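Local structure of aminopeptidase C (Lactobacillus rhamnosus, 4K7C) at residues Y152-K157 against Q246-K251; S158-T163 against N221-F226; V315-D320 against Q406-V411; S319-S324 against L361-M366. The protein probably acts as a cysteine aminopeptidase of the papain-like C1 family, removing residues from the N termini of peptides. All blocks are in the same frame, centred on the assembly; numbering follows the deposited sequence.

Interaction 1. Residues Y152-K157 against Q246-K251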
loop_
_atom_site.group_PDB
_atom_site.type_symbol
_atom_site.label_atom_id
_atom_site.label_comp_id
_atom_site.label_asym_id
_atom_site.label_seq_id
_atom_site.Cartn_x
_atom_site.Cartn_y
_atom_site.Cartn_z
ATOM N N TYR A 152 -4.456 -36.718 24.427
ATOM C CA TYR A 152 -4.392 -36.665 22.963
ATOM C C TYR A 152 -3.067 -36.590 22.252
ATOM O O TYR A 152 -2.964 -36.751 21.008
ATOM C CB TYR A 152 -5.267 -35.532 22.462
ATOM C CG TYR A 152 -6.735 -35.690 22.772
ATOM C CD1 TYR A 152 -7.512 -36.629 22.078
ATOM C CD2 TYR A 152 -7.390 -34.852 23.674
ATOM C CE1 TYR A 152 -8.893 -36.781 22.328
ATOM C CE2 TYR A 152 -8.771 -34.963 23.911
ATOM C CZ TYR A 152 -9.532 -35.949 23.290
ATOM O OH TYR A 152 -10.877 -36.100 23.511
ATOM N N GLY A 153 -2.046 -36.366 23.027
ATOM C CA GLY A 153 -0.689 -36.164 22.548
ATOM C C GLY A 153 -0.501 -34.911 21.750
ATOM O O GLY A 153 -1.137 -33.915 22.063
ATOM N N ILE A 154 0.402 -34.930 20.806
ATOM C CA ILE A 154 0.707 -33.741 20.027
ATOM C C ILE A 154 1.264 -34.205 18.690
ATOM O O ILE A 154 1.721 -35.350 18.525
ATOM C CB ILE A 154 1.651 -32.742 20.811
ATOM C CG1 ILE A 154 1.596 -31.287 20.234
ATOM C CG2 ILE A 154 3.101 -33.231 20.898
ATOM C CD1 ILE A 154 0.198 -30.684 20.108
ATOM N N VAL A 155 1.245 -33.302 17.730
ATOM C CA VAL A 155 1.796 -33.507 16.408
ATOM C C VAL A 155 2.632 -32.294 15.918
ATOM O O VAL A 155 2.403 -31.157 16.375
ATOM C CB VAL A 155 0.702 -33.864 15.371
ATOM C CG1 VAL A 155 -0.100 -35.066 15.831
ATOM C CG2 VAL A 155 -0.211 -32.691 15.034
ATOM N N PRO A 156 3.557 -32.539 14.995
ATOM C CA PRO A 156 4.190 -31.435 14.273
ATOM C C PRO A 156 3.144 -30.529 13.638
ATOM O O PRO A 156 2.113 -30.933 13.162
ATOM C CB PRO A 156 4.968 -32.145 13.187
ATOM C CG PRO A 156 5.262 -33.494 13.754
ATOM C CD PRO A 156 3.943 -33.835 14.365
ATOM N N LYS A 157 3.490 -29.262 13.550
ATOM C CA LYS A 157 2.684 -28.297 12.851
ATOM C C LYS A 157 2.348 -28.696 11.415
ATOM O O LYS A 157 1.215 -28.575 10.986
ATOM C CB LYS A 157 3.352 -26.887 12.944
ATOM C CG LYS A 157 2.351 -25.771 12.516
ATOM C CD LYS A 157 3.071 -24.464 12.325
ATOM C CE LYS A 157 2.151 -23.366 11.957
ATOM N NZ LYS A 157 1.154 -23.300 13.081
ATOM N N GLN A 246 0.233 -39.615 20.376
ATOM C CA GLN A 246 0.772 -40.052 21.662
ATOM C C GLN A 246 2.158 -40.647 21.619
ATOM O O GLN A 246 2.961 -40.276 22.441
ATOM C CB GLN A 246 -0.252 -40.901 22.414
ATOM C CG GLN A 246 -1.554 -40.106 22.563
ATOM C CD GLN A 246 -2.528 -40.731 23.506
ATOM O OE1 GLN A 246 -3.503 -41.393 23.101
ATOM N NE2 GLN A 246 -2.251 -40.580 24.789
ATOM N N THR A 247 2.487 -41.493 20.627
ATOM C CA THR A 247 3.868 -41.925 20.515
ATOM C C THR A 247 4.869 -40.801 20.123
ATOM O O THR A 247 5.987 -40.771 20.555
ATOM C CB THR A 247 4.041 -43.178 19.611
ATOM O OG1 THR A 247 3.594 -42.889 18.304
ATOM C CG2 THR A 247 3.247 -44.300 20.189
ATOM N N PHE A 248 4.418 -39.879 19.288
ATOM C CA PHE A 248 5.212 -38.682 18.961
ATOM C C PHE A 248 5.510 -37.911 20.247
ATOM O O PHE A 248 6.661 -37.588 20.536
ATOM C CB PHE A 248 4.450 -37.819 17.944
ATOM C CG PHE A 248 5.197 -36.593 17.583
ATOM C CD1 PHE A 248 6.212 -36.643 16.637
ATOM C CD2 PHE A 248 5.025 -35.413 18.331
ATOM C CE1 PHE A 248 6.985 -35.508 16.375
ATOM C CE2 PHE A 248 5.821 -34.309 18.052
ATOM C CZ PHE A 248 6.798 -34.363 17.078
ATOM N N PHE A 249 4.498 -37.627 21.047
ATOM C CA PHE A 249 4.762 -36.959 22.300
ATOM C C PHE A 249 5.787 -37.707 23.152
ATOM O O PHE A 249 6.758 -37.111 23.661
ATOM C CB PHE A 249 3.514 -36.679 23.109
ATOM C CG PHE A 249 3.807 -35.941 24.414
ATOM C CD1 PHE A 249 3.991 -34.572 24.430
ATOM C CD2 PHE A 249 3.964 -36.659 25.620
ATOM C CE1 PHE A 249 4.355 -33.936 25.601
ATOM C CE2 PHE A 249 4.245 -36.005 26.815
ATOM C CZ PHE A 249 4.475 -34.669 26.803
ATOM N N LYS A 250 5.543 -38.999 23.367
ATOM C CA LYS A 250 6.422 -39.808 24.221
ATOM C C LYS A 250 7.867 -39.811 23.711
ATOM O O LYS A 250 8.779 -39.701 24.483
ATOM C CB LYS A 250 5.834 -41.233 24.391
ATOM C CG LYS A 250 4.491 -41.261 25.145
ATOM C CD LYS A 250 3.916 -42.691 25.326
ATOM C CE LYS A 250 3.201 -42.834 26.669
ATOM N NZ LYS A 250 1.795 -42.492 26.428
ATOM N N LYS A 251 8.081 -39.879 22.397
ATOM C CA LYS A 251 9.430 -39.977 21.828
ATOM C C LYS A 251 10.178 -38.661 21.687
ATOM O O LYS A 251 11.356 -38.588 22.071
ATOM C CB LYS A 251 9.389 -40.711 20.494
ATOM C CG LYS A 251 10.717 -40.818 19.769
ATOM C CD LYS A 251 10.667 -41.784 18.607
ATOM C CE LYS A 251 11.945 -41.734 17.765
ATOM N NZ LYS A 251 11.781 -42.639 16.592
#

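Interaction 2. Residues S158-T163 against N221-F226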
loop_
_atom_site.group_PDB
_atom_site.type_symbol
_atom_site.label_atom_id
_atom_site.label_comp_id
_atom_site.label_asym_id
_atom_site.label_seq_id
_atom_site.Cartn_x
_atom_site.Cartn_y
_atom_site.Cartn_z
ATOM N N SER A 158 3.311 -29.200 10.669
ATOM C CA SER A 158 3.081 -29.651 9.300
ATOM C C SER A 158 2.035 -30.714 9.172
ATOM O O SER A 158 1.482 -30.862 8.134
ATOM C CB SER A 158 4.377 -30.179 8.655
ATOM O OG SER A 158 4.841 -31.330 9.339
ATOM N N VAL A 159 1.750 -31.431 10.271
ATOM C CA VAL A 159 0.837 -32.565 10.245
ATOM C C VAL A 159 -0.614 -32.190 10.532
ATOM O O VAL A 159 -1.551 -32.903 10.077
ATOM C CB VAL A 159 1.361 -33.644 11.240
ATOM C CG1 VAL A 159 0.367 -34.779 11.409
ATOM C CG2 VAL A 159 2.674 -34.232 10.736
HETATM N N MSE A 160 -0.825 -31.087 11.229
HETATM C CA MSE A 160 -2.139 -30.482 11.406
HETATM C C MSE A 160 -1.979 -28.942 11.286
HETATM O O MSE A 160 -1.845 -28.238 12.304
HETATM C CB MSE A 160 -2.878 -30.771 12.687
HETATM C CG MSE A 160 -4.292 -30.428 12.400
HETATM SE SE MSE A 160 -5.462 -30.901 13.934
HETATM C CE MSE A 160 -7.214 -30.564 13.171
ATOM N N PRO A 161 -1.894 -28.474 10.049
ATOM C CA PRO A 161 -1.692 -27.058 9.781
ATOM C C PRO A 161 -2.858 -26.176 10.222
ATOM O O PRO A 161 -4.030 -26.646 10.470
ATOM C CB PRO A 161 -1.557 -26.990 8.246
ATOM C CG PRO A 161 -1.415 -28.354 7.738
ATOM C CD PRO A 161 -1.996 -29.255 8.812
ATOM N N GLU A 162 -2.577 -24.893 10.287
ATOM C CA GLU A 162 -3.619 -23.911 10.478
ATOM C C GLU A 162 -4.687 -23.922 9.356
ATOM O O GLU A 162 -4.440 -24.222 8.176
ATOM C CB GLU A 162 -3.016 -22.457 10.619
ATOM C CG GLU A 162 -2.058 -22.360 11.792
ATOM C CD GLU A 162 -2.829 -22.285 13.091
ATOM O OE1 GLU A 162 -3.706 -21.386 13.170
ATOM O OE2 GLU A 162 -2.542 -23.116 14.001
ATOM N N THR A 163 -5.863 -23.500 9.752
ATOM C CA THR A 163 -6.971 -23.204 8.865
ATOM C C THR A 163 -7.398 -21.719 9.050
ATOM O O THR A 163 -6.789 -20.974 9.800
ATOM C CB THR A 163 -8.161 -24.080 9.167
ATOM O OG1 THR A 163 -8.675 -23.705 10.437
ATOM C CG2 THR A 163 -7.797 -25.647 9.126
ATOM N N ASN A 221 -9.635 -32.572 10.364
ATOM C CA ASN A 221 -9.693 -33.830 11.077
ATOM C C ASN A 221 -8.422 -34.020 11.872
ATOM O O ASN A 221 -7.291 -33.976 11.336
ATOM C CB ASN A 221 -9.756 -34.974 10.112
ATOM C CG ASN A 221 -10.968 -34.971 9.222
ATOM O OD1 ASN A 221 -12.120 -34.679 9.627
ATOM N ND2 ASN A 221 -10.688 -35.156 7.962
ATOM N N PRO A 222 -8.562 -34.290 13.147
ATOM C CA PRO A 222 -7.334 -34.597 13.903
ATOM C C PRO A 222 -6.674 -35.852 13.449
ATOM O O PRO A 222 -7.354 -36.899 13.247
ATOM C CB PRO A 222 -7.839 -34.771 15.324
ATOM C CG PRO A 222 -9.179 -34.205 15.343
ATOM C CD PRO A 222 -9.775 -34.421 13.976
ATOM N N PRO A 223 -5.384 -35.797 13.239
ATOM C CA PRO A 223 -4.683 -36.972 12.791
ATOM C C PRO A 223 -4.618 -38.097 13.873
ATOM O O PRO A 223 -4.636 -37.830 15.037
ATOM C CB PRO A 223 -3.276 -36.460 12.528
ATOM C CG PRO A 223 -3.192 -35.155 13.230
ATOM C CD PRO A 223 -4.541 -34.594 13.263
ATOM N N THR A 224 -4.564 -39.344 13.430
ATOM C CA THR A 224 -4.386 -40.473 14.303
ATOM C C THR A 224 -3.061 -41.270 14.048
ATOM O O THR A 224 -2.539 -41.949 14.928
ATOM C CB THR A 224 -5.573 -41.462 14.135
ATOM O OG1 THR A 224 -5.749 -41.778 12.742
ATOM C CG2 THR A 224 -6.884 -40.850 14.708
ATOM N N LYS A 225 -2.531 -41.187 12.866
ATOM C CA LYS A 225 -1.336 -41.923 12.476
ATOM C C LYS A 225 -0.603 -41.150 11.384
ATOM O O LYS A 225 -1.235 -40.733 10.384
ATOM C CB LYS A 225 -1.779 -43.266 11.930
ATOM C CG LYS A 225 -0.639 -44.111 11.420
ATOM C CD LYS A 225 -1.085 -45.537 11.184
ATOM C CE LYS A 225 -1.015 -45.872 9.711
ATOM N NZ LYS A 225 -1.289 -47.322 9.581
ATOM N N PHE A 226 0.705 -40.934 11.523
ATOM C CA PHE A 226 1.417 -40.210 10.442
ATOM C C PHE A 226 2.889 -40.590 10.416
ATOM O O PHE A 226 3.460 -41.073 11.429
ATOM C CB PHE A 226 1.299 -38.702 10.694
ATOM C CG PHE A 226 1.801 -38.278 12.077
ATOM C CD1 PHE A 226 0.991 -38.388 13.187
ATOM C CD2 PHE A 226 3.034 -37.831 12.234
ATOM C CE1 PHE A 226 1.452 -38.036 14.461
ATOM C CE2 PHE A 226 3.526 -37.433 13.467
ATOM C CZ PHE A 226 2.726 -37.540 14.613
HETATM O O HOH W 1 -4.590 -33.041 9.921
#

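Interaction 3. Residues V315-D320 against Q406-V411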
loop_
_atom_site.group_PDB
_atom_site.type_symbol
_atom_site.label_atom_id
_atom_site.label_comp_id
_atom_site.label_asym_id
_atom_site.label_seq_id
_atom_site.Cartn_x
_atom_site.Cartn_y
_atom_site.Cartn_z
ATOM N N VAL A 315 10.415 -21.011 30.938
ATOM C CA VAL A 315 9.389 -21.011 31.957
ATOM C C VAL A 315 8.072 -20.399 31.440
ATOM O O VAL A 315 8.045 -19.183 31.127
ATOM C CB VAL A 315 9.860 -20.207 33.219
ATOM C CG1 VAL A 315 8.826 -20.171 34.300
ATOM C CG2 VAL A 315 11.179 -20.731 33.826
ATOM N N TRP A 316 7.004 -21.180 31.354
ATOM C CA TRP A 316 5.712 -20.675 30.989
ATOM C C TRP A 316 5.235 -19.744 32.112
ATOM O O TRP A 316 5.409 -20.049 33.318
ATOM C CB TRP A 316 4.724 -21.822 30.850
ATOM C CG TRP A 316 3.363 -21.603 30.353
ATOM C CD1 TRP A 316 2.869 -21.941 29.163
ATOM C CD2 TRP A 316 2.191 -21.149 31.116
ATOM N NE1 TRP A 316 1.556 -21.705 29.066
ATOM C CE2 TRP A 316 1.099 -21.200 30.245
ATOM C CE3 TRP A 316 2.022 -20.561 32.368
ATOM C CZ2 TRP A 316 -0.168 -20.807 30.608
ATOM C CZ3 TRP A 316 0.748 -20.226 32.753
ATOM C CH2 TRP A 316 -0.339 -20.315 31.890
ATOM N N PHE A 317 4.737 -18.573 31.696
ATOM C CA PHE A 317 4.187 -17.595 32.653
ATOM C C PHE A 317 2.990 -16.839 32.175
ATOM O O PHE A 317 2.835 -16.620 30.978
ATOM C CB PHE A 317 5.290 -16.585 33.140
ATOM C CG PHE A 317 5.583 -15.452 32.208
ATOM C CD1 PHE A 317 6.378 -15.647 31.103
ATOM C CD2 PHE A 317 5.136 -14.171 32.497
ATOM C CE1 PHE A 317 6.661 -14.644 30.221
ATOM C CE2 PHE A 317 5.498 -13.108 31.642
ATOM C CZ PHE A 317 6.267 -13.361 30.507
ATOM N N GLY A 318 2.145 -16.464 33.161
ATOM C CA GLY A 318 0.921 -15.717 32.991
ATOM C C GLY A 318 1.022 -14.323 33.574
ATOM O O GLY A 318 1.507 -14.135 34.662
ATOM N N SER A 319 0.603 -13.334 32.784
ATOM C CA SER A 319 0.737 -11.913 33.161
ATOM C C SER A 319 -0.421 -11.065 32.599
ATOM O O SER A 319 -1.235 -11.515 31.760
ATOM C CB SER A 319 2.076 -11.322 32.676
ATOM O OG SER A 319 2.174 -11.259 31.272
ATOM N N ASP A 320 -0.466 -9.809 33.030
ATOM C CA ASP A 320 -1.427 -8.852 32.438
ATOM C C ASP A 320 -0.645 -8.000 31.463
ATOM O O ASP A 320 -0.145 -6.946 31.818
ATOM C CB ASP A 320 -2.052 -8.024 33.549
ATOM C CG ASP A 320 -3.192 -7.162 33.122
ATOM O OD1 ASP A 320 -3.412 -6.976 31.934
ATOM O OD2 ASP A 320 -3.925 -6.654 34.034
ATOM N N GLN A 406 4.788 -6.642 39.687
ATOM C CA GLN A 406 3.449 -6.185 39.715
ATOM C C GLN A 406 2.501 -7.018 38.882
ATOM O O GLN A 406 1.364 -7.245 39.275
ATOM C CB GLN A 406 3.355 -4.728 39.178
ATOM C CG GLN A 406 3.980 -3.568 39.943
ATOM C CD GLN A 406 3.625 -3.583 41.405
ATOM O OE1 GLN A 406 2.472 -3.737 41.823
ATOM N NE2 GLN A 406 4.625 -3.449 42.182
ATOM N N PHE A 407 2.935 -7.460 37.685
ATOM C CA PHE A 407 2.010 -7.892 36.680
ATOM C C PHE A 407 2.130 -9.359 36.237
ATOM O O PHE A 407 1.299 -9.834 35.459
ATOM C CB PHE A 407 2.007 -6.964 35.420
ATOM C CG PHE A 407 1.652 -5.555 35.762
ATOM C CD1 PHE A 407 0.443 -5.272 36.400
ATOM C CD2 PHE A 407 2.559 -4.543 35.639
ATOM C CE1 PHE A 407 0.119 -3.951 36.760
ATOM C CE2 PHE A 407 2.244 -3.232 36.012
ATOM C CZ PHE A 407 1.015 -2.949 36.576
ATOM N N VAL A 408 3.127 -10.043 36.750
ATOM C CA VAL A 408 3.179 -11.505 36.569
ATOM C C VAL A 408 2.467 -12.206 37.736
ATOM O O VAL A 408 2.799 -11.930 38.929
ATOM C CB VAL A 408 4.592 -11.995 36.499
ATOM C CG1 VAL A 408 4.708 -13.587 36.477
ATOM C CG2 VAL A 408 5.301 -11.405 35.301
ATOM N N TYR A 409 1.534 -13.094 37.387
ATOM C CA TYR A 409 0.736 -13.813 38.346
ATOM C C TYR A 409 0.991 -15.320 38.412
ATOM O O TYR A 409 0.634 -15.896 39.433
ATOM C CB TYR A 409 -0.721 -13.618 38.121
ATOM C CG TYR A 409 -1.166 -12.137 38.171
ATOM C CD1 TYR A 409 -1.376 -11.532 39.361
ATOM C CD2 TYR A 409 -1.405 -11.405 37.000
ATOM C CE1 TYR A 409 -1.738 -10.199 39.479
ATOM C CE2 TYR A 409 -1.842 -10.068 37.110
ATOM C CZ TYR A 409 -2.016 -9.476 38.353
ATOM O OH TYR A 409 -2.427 -8.162 38.457
ATOM N N GLN A 410 1.625 -15.899 37.393
ATOM C CA GLN A 410 1.807 -17.342 37.348
ATOM C C GLN A 410 3.078 -17.740 36.635
ATOM O O GLN A 410 3.451 -17.114 35.644
ATOM C CB GLN A 410 0.681 -17.950 36.553
ATOM C CG GLN A 410 -0.701 -17.773 37.082
ATOM C CD GLN A 410 -1.641 -18.557 36.221
ATOM O OE1 GLN A 410 -2.876 -18.630 36.455
ATOM N NE2 GLN A 410 -1.065 -19.127 35.178
ATOM N N VAL A 411 3.747 -18.768 37.170
ATOM C CA VAL A 411 4.863 -19.420 36.486
ATOM C C VAL A 411 4.634 -20.951 36.683
ATOM O O VAL A 411 3.952 -21.345 37.631
ATOM C CB VAL A 411 6.269 -19.099 37.010
ATOM C CG1 VAL A 411 6.722 -17.722 36.540
ATOM C CG2 VAL A 411 6.341 -19.185 38.528
#

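Interaction 4. Residues S319-S324 against L361-M366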
loop_
_atom_site.group_PDB
_atom_site.type_symbol
_atom_site.label_atom_id
_atom_site.label_comp_id
_atom_site.label_asym_id
_atom_site.label_seq_id
_atom_site.Cartn_x
_atom_site.Cartn_y
_atom_site.Cartn_z
ATOM N N SER A 319 0.603 -13.334 32.784
ATOM C CA SER A 319 0.737 -11.913 33.161
ATOM C C SER A 319 -0.421 -11.065 32.599
ATOM O O SER A 319 -1.235 -11.515 31.760
ATOM C CB SER A 319 2.076 -11.322 32.676
ATOM O OG SER A 319 2.174 -11.259 31.272
ATOM N N ASP A 320 -0.466 -9.809 33.030
ATOM C CA ASP A 320 -1.427 -8.852 32.438
ATOM C C ASP A 320 -0.645 -8.000 31.463
ATOM O O ASP A 320 -0.145 -6.946 31.818
ATOM C CB ASP A 320 -2.052 -8.024 33.549
ATOM C CG ASP A 320 -3.192 -7.162 33.122
ATOM O OD1 ASP A 320 -3.412 -6.976 31.934
ATOM O OD2 ASP A 320 -3.925 -6.654 34.034
ATOM N N VAL A 321 -0.557 -8.448 30.199
ATOM C CA VAL A 321 0.380 -7.877 29.267
ATOM C C VAL A 321 -0.015 -6.450 28.847
ATOM O O VAL A 321 0.858 -5.696 28.469
ATOM C CB VAL A 321 0.472 -8.771 28.024
ATOM C CG1 VAL A 321 -0.801 -8.686 27.142
ATOM C CG2 VAL A 321 1.739 -8.511 27.259
ATOM N N GLY A 322 -1.300 -6.127 28.968
ATOM C CA GLY A 322 -1.827 -4.779 28.652
ATOM C C GLY A 322 -1.474 -3.708 29.643
ATOM O O GLY A 322 -1.611 -2.570 29.330
ATOM N N GLN A 323 -0.966 -4.095 30.808
ATOM C CA GLN A 323 -0.495 -3.116 31.826
ATOM C C GLN A 323 0.871 -2.585 31.474
ATOM O O GLN A 323 1.802 -3.367 31.203
ATOM C CB GLN A 323 -0.419 -3.769 33.172
ATOM C CG GLN A 323 -1.772 -4.191 33.696
ATOM C CD GLN A 323 -2.657 -3.034 34.220
ATOM O OE1 GLN A 323 -2.202 -1.898 34.403
ATOM N NE2 GLN A 323 -3.883 -3.347 34.509
ATOM N N SER A 324 1.010 -1.248 31.472
ATOM C CA SER A 324 2.337 -0.578 31.495
ATOM C C SER A 324 3.291 -1.212 30.482
ATOM O O SER A 324 4.420 -1.621 30.731
ATOM C CB SER A 324 2.838 -0.480 32.960
ATOM O OG SER A 324 4.030 0.220 33.053
ATOM N N LEU A 361 -5.484 -8.890 36.178
ATOM C CA LEU A 361 -5.586 -10.366 36.315
ATOM C C LEU A 361 -4.753 -10.931 35.144
ATOM O O LEU A 361 -4.204 -10.144 34.341
ATOM C CB LEU A 361 -7.007 -10.887 36.368
ATOM C CG LEU A 361 -8.072 -10.320 35.437
ATOM C CD1 LEU A 361 -7.684 -10.566 34.018
ATOM C CD2 LEU A 361 -9.419 -10.946 35.668
HETATM N N MSE A 362 -4.484 -12.248 35.094
HETATM C CA MSE A 362 -3.745 -12.809 33.924
HETATM C C MSE A 362 -4.607 -12.727 32.701
HETATM O O MSE A 362 -5.755 -13.118 32.731
HETATM C CB MSE A 362 -3.269 -14.291 34.054
HETATM C CG MSE A 362 -2.906 -14.906 32.678
HETATM SE SE MSE A 362 -2.348 -16.804 32.913
HETATM C CE MSE A 362 -1.509 -17.367 31.288
ATOM N N THR A 363 -4.054 -12.178 31.629
ATOM C CA THR A 363 -4.706 -12.008 30.368
ATOM C C THR A 363 -3.906 -12.673 29.213
ATOM O O THR A 363 -4.433 -12.823 28.115
ATOM C CB THR A 363 -4.907 -10.538 30.012
ATOM O OG1 THR A 363 -3.614 -9.954 29.834
ATOM C CG2 THR A 363 -5.699 -9.798 31.109
ATOM N N HIS A 364 -2.646 -13.034 29.439
ATOM C CA HIS A 364 -1.769 -13.522 28.350
ATOM C C HIS A 364 -0.677 -14.440 28.940
ATOM O O HIS A 364 -0.122 -14.212 30.002
ATOM C CB HIS A 364 -1.162 -12.314 27.604
ATOM C CG HIS A 364 -0.430 -12.660 26.334
ATOM N ND1 HIS A 364 -0.951 -13.514 25.377
ATOM C CD2 HIS A 364 0.773 -12.247 25.850
ATOM C CE1 HIS A 364 -0.086 -13.632 24.370
ATOM N NE2 HIS A 364 0.961 -12.867 24.633
ATOM N N ALA A 365 -0.364 -15.500 28.221
ATOM C CA ALA A 365 0.671 -16.472 28.618
ATOM C C ALA A 365 1.814 -16.258 27.616
ATOM O O ALA A 365 1.573 -16.168 26.378
ATOM C CB ALA A 365 0.151 -17.934 28.467
HETATM N N MSE A 366 3.019 -16.265 28.138
HETATM C CA MSE A 366 4.246 -16.175 27.354
HETATM C C MSE A 366 5.256 -17.100 28.030
HETATM O O MSE A 366 4.925 -17.859 28.920
HETATM C CB MSE A 366 4.718 -14.706 27.153
HETATM C CG MSE A 366 3.642 -13.876 26.437
HETATM SE SE MSE A 366 4.193 -11.980 26.259
HETATM C CE MSE A 366 4.018 -11.435 28.133
HETATM O O HOH W 2 2.618 -13.605 30.179
HETATM O O HOH W 3 -3.880 -7.448 29.384
#

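Interaction 1. Residues Y152-K157 against Q246-K251
Phe248 drives its side chain from helix 245-253 into the loop 152-157, between Ile154 and Pro156. Phe248 CB lies 3.7 Å from Ile154 O. The ring extends toward the loop, with CG trans to the backbone N (chi1 180°), which brings Phe248 CD2 to 3.3 Å from Ile154 O, an oblique approach. Beside it the CG2 methyl of Ile154 meets the ring rim in its plane, at 3.9 Å from Phe248 CD2. The far end belongs to Pro156: Phe248 CE1 is 3.7 Å from Pro156 CG, and Pro156 CD sits over the middle of one face in a CH-pi contact, 4.0 Å from the centroid of the Phe248 ring and 11° off the normal. A leucine in place of Phe248 would probably lose that flat seat for Pro156 and leave a gap beside Ile154. The Ile154 CG2 methyl serves a second ring as well, touching the edge of Phe249 at CD1 (3.9 Å).

At the start of the helix segment the backbones come closest, Gly153 CA lying 4.2 Å from Gln246 CA. Gly153 has positive phi as it leaves helix 142-152, and a beta carbon on it would run into Gln246 N, so the lack of a side chain permits the approach.

Ile154 also forms a backbone bond with Pro245, just ahead of the helix segment, and its side chain reaches helices 70-87 and 96-117. Phe248 continues into a cluster with Tyr252, Phe228 and Phe226, where loop 152-157, helix 245-253 and strand 226-231 meet.

Interaction 2. Residues S158-T163 against N221-F226
Val159 lays its CG1 methyl over one face of the Phe226 ring, 3.8 Å from Phe226 CG and displaced toward the rim, a CH-pi contact with the methyl 22° off the ring normal. Both branches of the valine take part: with CG1 trans to the backbone N (chi1 172°), Val159 CG2 falls 3.9 Å from Phe226 CD2, while Val159 CG1 also meets Pro223 CG at 4.0 Å. The phenylalanine takes the crowded position, its CG between the backbone N and the carbonyl carbon (chi1 55°), which directs the ring to Val159. Replacing Phe226 by an alanine would probably leave both Val159 methyls without the ring they lie on and open a gap beside Pro223.

Met160, present as selenomethionine, is stretched out along all three torsions and runs across the Pro223 ring at about a right angle. Met160 SE is 3.9 Å from Pro223 CD, and Met160 CE ends 3.9 Å from Asn221 O. A water adds a polar link, donating to Val159 O (3.0 Å) and to Asn221 O (3.2 Å) and so joining the two loops through their carbonyl oxygens.

The contact thus brings the loop after helix 142-152 against the link between helix 197-219 and strand 226-231. Pro222 rests on helix 96-117, Phe226 on Phe248 of helix 245-253, and Asn221 OD1 is bonded to Gln27 of the second subunit.

Interaction 3. Residues V315-D320 against Q406-V411
Strands 315-319 and 408-411 pair antiparallel in the buried core of the chain, part of the beta domain expected of a papain-like peptidase, and a classic beta bulge interrupts their register. Phe317 faces Val411 as a non-hydrogen-bonded pair, Gly318 faces Gln410 as a hydrogen-bonded one, and the shift by one residue then sets Ser319 against Val408. Gly318 N donates to Gln410 O at 2.9 Å. At the bulge, Gly318 O receives two amides from the same face of its carbonyl plane: Tyr409 N at 2.9 Å and, longer and less straight, Gln410 N at 3.3 Å. Past the strand, Asp320 N reaches Phe407 O at 3.0 Å, tying in the last turn of helix 401-407.

Phe317, Ser319, Val408 and Val411 point to one face. There Phe317 CB meets Val411 CG1 at 3.9 Å, and the Phe317 ring, swung between backbone N and carbonyl carbon (chi1 81°), crosses Val408 at about a right angle to bring Phe317 CD2 3.9 Å from Val408 CG2. Val315 CG1 adds to this row against Val411 CB (3.9 Å), and Phe301 of helix 298-310 touches both Val408 and Val411. At the strand end Asp320 CB touches the edge of the Tyr409 ring, at CE2, and Ser360 OG bonds both Asp320 OD2 and Tyr409 OH.

Two amides sharing one buried carbonyl oxygen keep both N-H groups of the bulge satisfied and probably hold it in place, while the hydrocarbon row of Val315, Phe317, Val408 and Val411 probably helps shield the pairing from solvent.

Interaction 4. Residues S319-S324 against L361-M366
Ser319 meets Thr363 and His364 through its backbone, on the strand edge away from 408-411. Ser319 N donates to His364 O at 3.0 Å, almost in line with the carbonyl, and Ser319 O takes both Thr363 N (2.9 Å), from well above its plane, and His364 N (3.1 Å). Two residues facing one make this another classic beta bulge.

The remaining polar links run through side chains and waters. Thr363 OG1 receives a weak bond from Val321 N at 3.4 Å, and Leu361 N donates weakly to Asp320 OD2, whose stronger partner is Ser360. One water joins Asp320 OD1, Gly322 N and Thr363 OG1, bracing the type I turn from Asp320 to Gln323. A second accepts a hydrogen bond from Ser319 OG (2.6 Å) and donates to His364 O.

Apolar contact is supplied by Val321. Val321 CG1 lies 3.7 Å from His364 CB, and Val321 CG2 meets the CE methyl of selenomethionine Met366 at 3.8 Å; a bend in the last torsion (chi3 -72°) curls that methyl back so that it also reaches Ser319 OG.

His364 NE2 is bonded to Asn385 OD1 and the side chain touches Cys70, consistent with the Cys-His-Asn triad of papain-like peptidases. The bulge bonds fix the backbone of His364, and Val321 lies against its CB and ring, so this contact probably helps position the histidine.

From the N terminus, interaction 1 comes first, closing a long, mostly helical loop from 152-157 to helix 245-253. Interaction 2 lies wholly within that loop, joining the next residues, 158-163, to the lead-in of strand 226-231; the two touch through Phe226, which packs on Val155, Pro156 and Phe248. Interactions 3 and 4 follow in series and open from the same strand, sharing Ser319 and Asp320: the shorter loop ends at 361-366 and the longer one runs on to 406-411. Strand 315-319 thereby lies between strands 364-374 and 408-414. The pairs stand well apart, interactions 1 and 3 having centres about 27 Å from each other.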